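Local coordinates for protein TetR family transcriptional regulator (Mycobacterium smegmatis, PDB 5XS9) that probably acts as a dimeric TetR-type repressor of biotin genes, binding operator DNA through its helix-turn-helix domains, at residues L24-L29 / K47-L51; I58-T64 / A81-L86. All blocks are in the same frame, centred on the assembly; numbering follows the deposited sequence.

Contact 1. Residues L24-L29 / K47-L51; sequences LTMRRL and KQELL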
# COMPACT_ATOMS: atom_id res chain seq x y z
N LEU A 24 -3.74 16.21 9.92
CA LEU A 24 -2.88 16.01 11.08
C LEU A 24 -1.54 16.67 10.83
O LEU A 24 -0.65 16.06 10.26
CB LEU A 24 -2.65 14.55 11.37
CG LEU A 24 -1.74 14.23 12.54
CD1 LEU A 24 -2.25 14.87 13.83
CD2 LEU A 24 -1.72 12.72 12.67
N THR A 25 -1.43 17.90 11.30
CA THR A 25 -0.18 18.69 11.23
C THR A 25 0.14 19.19 12.62
O THR A 25 -0.73 19.22 13.46
CB THR A 25 -0.33 19.93 10.33
OG1 THR A 25 -1.30 20.81 10.89
CG2 THR A 25 -0.74 19.54 8.89
N MET A 26 1.39 19.58 12.83
CA MET A 26 1.81 20.12 14.10
C MET A 26 1.05 21.43 14.41
O MET A 26 0.65 21.66 15.57
CB MET A 26 3.33 20.29 14.10
CG MET A 26 4.12 18.95 14.07
SD MET A 26 4.17 18.15 15.67
CE MET A 26 5.42 18.93 16.67
N ARG A 27 0.83 22.27 13.40
CA ARG A 27 0.07 23.53 13.66
C ARG A 27 -1.38 23.22 14.03
O ARG A 27 -1.89 23.81 14.96
CB ARG A 27 0.15 24.54 12.52
CG ARG A 27 -0.67 24.18 11.30
CD ARG A 27 -0.37 25.06 10.09
NE ARG A 27 -0.75 24.39 8.84
CZ ARG A 27 -0.08 23.38 8.26
NH1 ARG A 27 1.02 22.85 8.81
NH2 ARG A 27 -0.52 22.88 7.11
N ARG A 28 -2.01 22.24 13.38
CA ARG A 28 -3.39 21.89 13.77
C ARG A 28 -3.46 21.27 15.16
O ARG A 28 -4.37 21.55 15.94
CB ARG A 28 -4.01 20.91 12.74
CG ARG A 28 -5.41 20.43 13.10
CD ARG A 28 -6.39 21.51 12.83
NE ARG A 28 -7.73 21.14 13.27
CZ ARG A 28 -8.72 20.71 12.48
NH1 ARG A 28 -8.57 20.55 11.15
NH2 ARG A 28 -9.89 20.44 13.04
N LEU A 29 -2.49 20.43 15.48
CA LEU A 29 -2.44 19.78 16.77
C LEU A 29 -2.33 20.85 17.86
O LEU A 29 -3.01 20.76 18.88
CB LEU A 29 -1.23 18.85 16.85
CG LEU A 29 -1.09 17.99 18.10
CD1 LEU A 29 -2.37 17.18 18.46
CD2 LEU A 29 0.13 17.13 17.88
N LYS A 47 7.08 16.44 12.05
CA LYS A 47 5.84 15.73 11.78
C LYS A 47 6.03 14.20 11.64
O LYS A 47 5.16 13.44 12.05
CB LYS A 47 5.14 16.25 10.54
CG LYS A 47 3.80 15.51 10.31
CD LYS A 47 2.63 16.31 9.75
CE LYS A 47 2.55 16.23 8.25
NZ LYS A 47 3.90 16.56 7.73
N GLN A 48 7.16 13.75 11.10
CA GLN A 48 7.39 12.30 10.98
C GLN A 48 7.51 11.62 12.31
O GLN A 48 7.12 10.48 12.42
CB GLN A 48 8.67 11.94 10.21
CG GLN A 48 8.77 12.58 8.86
CD GLN A 48 9.41 13.97 8.96
OE1 GLN A 48 8.71 14.99 8.89
NE2 GLN A 48 10.74 14.01 9.17
N GLU A 49 8.08 12.28 13.33
CA GLU A 49 8.09 11.68 14.65
C GLU A 49 6.73 11.70 15.21
O GLU A 49 6.36 10.79 15.92
CB GLU A 49 9.05 12.42 15.61
CG GLU A 49 10.53 12.22 15.26
CD GLU A 49 11.50 12.84 16.31
OE1 GLU A 49 11.11 13.32 17.43
OE2 GLU A 49 12.67 12.83 15.95
N LEU A 50 5.94 12.75 14.95
CA LEU A 50 4.58 12.76 15.50
C LEU A 50 3.80 11.61 14.86
O LEU A 50 3.10 10.89 15.52
CB LEU A 50 3.86 14.07 15.18
CG LEU A 50 2.33 14.08 15.44
CD1 LEU A 50 2.03 13.82 16.89
CD2 LEU A 50 1.64 15.33 14.95
N LEU A 51 3.91 11.47 13.55
CA LEU A 51 3.15 10.39 12.88
C LEU A 51 3.56 9.02 13.39
O LEU A 51 2.69 8.16 13.60
CB LEU A 51 3.29 10.49 11.36
CG LEU A 51 2.62 11.72 10.73
CD1 LEU A 51 3.08 11.90 9.27
CD2 LEU A 51 1.13 11.61 10.80

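Contact 2. Residues I58-T64 / A81-L86; sequences ILRTART and ALRDAL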
# COMPACT_ATOMS: atom_id res chain seq x y z
N ILE A 58 -1.98 3.76 17.61
CA ILE A 58 -2.93 3.00 16.74
C ILE A 58 -2.66 1.49 16.83
O ILE A 58 -3.57 0.68 16.77
CB ILE A 58 -2.77 3.50 15.25
CG1 ILE A 58 -3.49 4.82 15.05
CG2 ILE A 58 -3.30 2.57 14.18
CD1 ILE A 58 -3.09 5.46 13.72
N LEU A 59 -1.42 1.11 16.91
CA LEU A 59 -1.01 -0.29 16.86
C LEU A 59 -0.84 -0.92 18.27
O LEU A 59 -0.48 -2.10 18.37
CB LEU A 59 0.37 -0.38 16.14
CG LEU A 59 0.38 -0.09 14.64
CD1 LEU A 59 1.79 -0.06 14.10
CD2 LEU A 59 -0.48 -1.09 13.89
N ARG A 60 -1.02 -0.13 19.33
CA ARG A 60 -1.17 -0.65 20.70
C ARG A 60 -2.00 -1.96 20.77
O ARG A 60 -1.50 -2.94 21.25
CB ARG A 60 -1.84 0.44 21.53
CG ARG A 60 -2.11 0.16 23.00
CD ARG A 60 -2.56 1.46 23.68
NE ARG A 60 -3.39 2.29 22.78
CZ ARG A 60 -4.72 2.27 22.66
NH1 ARG A 60 -5.48 1.46 23.41
NH2 ARG A 60 -5.31 3.08 21.77
N THR A 61 -3.21 -2.00 20.22
CA THR A 61 -3.97 -3.23 20.29
C THR A 61 -3.49 -4.34 19.35
O THR A 61 -3.84 -5.47 19.58
CB THR A 61 -5.47 -3.04 20.00
OG1 THR A 61 -5.69 -2.70 18.60
CG2 THR A 61 -6.06 -2.04 20.97
N ALA A 62 -2.70 -4.03 18.32
CA ALA A 62 -2.29 -5.00 17.33
C ALA A 62 -1.38 -6.13 17.86
O ALA A 62 -1.32 -7.19 17.29
CB ALA A 62 -1.61 -4.31 16.16
N ARG A 63 -0.65 -5.90 18.92
CA ARG A 63 0.27 -6.94 19.37
C ARG A 63 -0.50 -7.99 20.18
O ARG A 63 -1.25 -7.66 21.05
CB ARG A 63 1.47 -6.36 20.08
CG ARG A 63 1.22 -5.11 20.91
CD ARG A 63 2.42 -4.18 20.85
NE ARG A 63 2.35 -3.28 21.97
CZ ARG A 63 3.37 -2.64 22.53
NH1 ARG A 63 4.62 -2.78 22.07
NH2 ARG A 63 3.13 -1.85 23.57
N THR A 64 -0.35 -9.26 19.86
CA THR A 64 -0.97 -10.30 20.68
C THR A 64 0.04 -11.39 20.85
O THR A 64 0.92 -11.56 19.97
CB THR A 64 -2.31 -10.76 20.07
OG1 THR A 64 -2.96 -11.68 20.97
CG2 THR A 64 -2.10 -11.32 18.64
N ALA A 81 -4.96 -9.11 13.59
CA ALA A 81 -4.97 -8.07 14.64
C ALA A 81 -4.42 -6.80 14.08
O ALA A 81 -4.90 -5.70 14.39
CB ALA A 81 -4.17 -8.48 15.87
N LEU A 82 -3.43 -6.92 13.19
CA LEU A 82 -2.86 -5.75 12.59
C LEU A 82 -3.88 -5.03 11.66
O LEU A 82 -4.05 -3.82 11.74
CB LEU A 82 -1.55 -6.11 11.85
CG LEU A 82 -1.01 -5.01 10.97
CD1 LEU A 82 -0.56 -3.77 11.72
CD2 LEU A 82 0.15 -5.55 10.16
N ARG A 83 -4.52 -5.78 10.76
CA ARG A 83 -5.51 -5.15 9.90
C ARG A 83 -6.64 -4.46 10.71
O ARG A 83 -7.08 -3.35 10.41
CB ARG A 83 -6.10 -6.21 8.99
CG ARG A 83 -7.35 -5.71 8.25
CD ARG A 83 -7.63 -6.64 7.15
NE ARG A 83 -8.95 -6.41 6.59
CZ ARG A 83 -10.05 -7.05 6.92
NH1 ARG A 83 -10.05 -7.99 7.83
NH2 ARG A 83 -11.19 -6.73 6.32
N ASP A 84 -7.12 -5.14 11.74
CA ASP A 84 -8.20 -4.58 12.57
C ASP A 84 -7.76 -3.26 13.23
O ASP A 84 -8.50 -2.25 13.20
CB ASP A 84 -8.72 -5.62 13.59
CG ASP A 84 -9.69 -6.69 12.94
OD1 ASP A 84 -10.29 -6.58 11.78
OD2 ASP A 84 -9.87 -7.69 13.64
N ALA A 85 -6.52 -3.20 13.71
CA ALA A 85 -6.03 -1.94 14.25
C ALA A 85 -5.95 -0.84 13.21
O ALA A 85 -6.33 0.31 13.48
CB ALA A 85 -4.74 -2.12 14.99
N LEU A 86 -5.53 -1.16 11.99
CA LEU A 86 -5.45 -0.16 10.98
C LEU A 86 -6.84 0.36 10.59
O LEU A 86 -7.04 1.56 10.34
CB LEU A 86 -4.74 -0.67 9.71
CG LEU A 86 -3.33 -1.24 9.90
CD1 LEU A 86 -2.86 -2.00 8.65
CD2 LEU A 86 -2.36 -0.14 10.33
O HOH W 1 -6.40 -5.38 16.64

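Contact 1. Residues L24-L29 / K47-L51
Leu50 drives its side chain into the angle between Leu24, Met26 and Leu29, and this is the tight half of the contact. With CG anti to the backbone N (chi1 167°), its two methyls are carried to Leu29. Its CD2 methyl meets Leu29 CD2 tip to tip at 3.8 Å, while the Met26 side chain, bent at chi2 and chi3, runs antiparallel alongside that of Leu50 with SD 3.9 Å from Leu50 CD2; an unbranched thioether can curl to fit there. Leu24 completes the enclosure by laying CD1 across Leu50 CD2 at 4.1 Å, and its other methyl, CD2, touches Leu51 CD2 at 3.6 Å. Behind this cluster, Leu24 and Leu29 also rest on helix 5-19, which thus shares one apolar core with helix 26-33, first of the TetR helix-turn-helix, and helix 47-58, which follows that motif.

The side of Lys47 and Thr25 is partly exposed and has fewer contacts, though Lys47 CD lies 3.3 Å from Leu24 O; lysine suits it because its methylenes can pack while its ammonium group can reach water. Thr25 turns its side chain to its own helix: OG1 accepts from Arg28 N over 3.0 Å at 159°, an N-cap for helix 26-33. Because branched hydrocarbon and sulfur do the joining, the helices are held chiefly by shape and exclusion of water rather than by directional bonds.

Contact 2. Residues I58-T64 / A81-L86
Ala81 and Ala85 set their methyl groups against peptide groups, which are the flat units in play here, since no ring, guanidinium or carboxylate touches across this contact. Ala85 CB packs on the oxygen of one peptide, 3.5 Å from Ile58 O, and Ala81 CB on that of another, 3.4 Å from Ala62 O. The surroundings are the all-helical TetR fold at the place where the DNA-binding domain gives way to the C-terminal domain: 58-64 is the connection leaving helix 47-58, and 81-86 is part of helix 71-87.

Small residues explain how closely the backbones approach. Ala62 CA comes within 4.8 Å of Leu82 CA, and the methyl Ala62 CB meets Ala85 CB at 4.0 Å. Alanine suits all three positions, because a methyl is about all that fits between backbones so near each other.

Larger apolar groups take over at one side. Leu59, with CG anti to its carbonyl carbon (chi1 -70°), sends CD2 obliquely across two leucines one helical turn apart: Leu82 CD1 at 3.4 Å, closer than methyl groups usually sit, and Leu86 CD2 at a relaxed 4.1 Å. Leu59 and Leu86 both continue onto Val96 of helix 92-101, and Leu82 onto helix 129-155, so this flank merges with the core of the domain.

The other flank is polar. Thr61 is exposed, and a hydroxyl serves there because it can address water as well as brush the methyl of Ala85. One water bridges the two segments, weakly associated with Thr61 OG1 at 3.4 Å but donating a firm hydrogen bond to Ala81 O at 2.7 Å.

Helix 47-58 ties the two contacts together: contact 1 uses its first turn, and contact 2 begins with its last residue, Ile58. Both segments of contact 1 precede those of contact 2 in sequence. Their centres lie 21 Å apart, and the closest atoms are still about 6 Å apart. Helix 92-101 spans the interval, receiving Leu51 from contact 1 and Leu59 and Leu86 from contact 2. Contact 1 sits about 17 Å from the centre of the chain, in the DNA-binding domain, and contact 2 about 7 Å. In TetR relatives the helix corresponding to 47-58 carries the effect of ligand binding to the DNA-binding domain; the same could hold here, though no ligand marks a pocket.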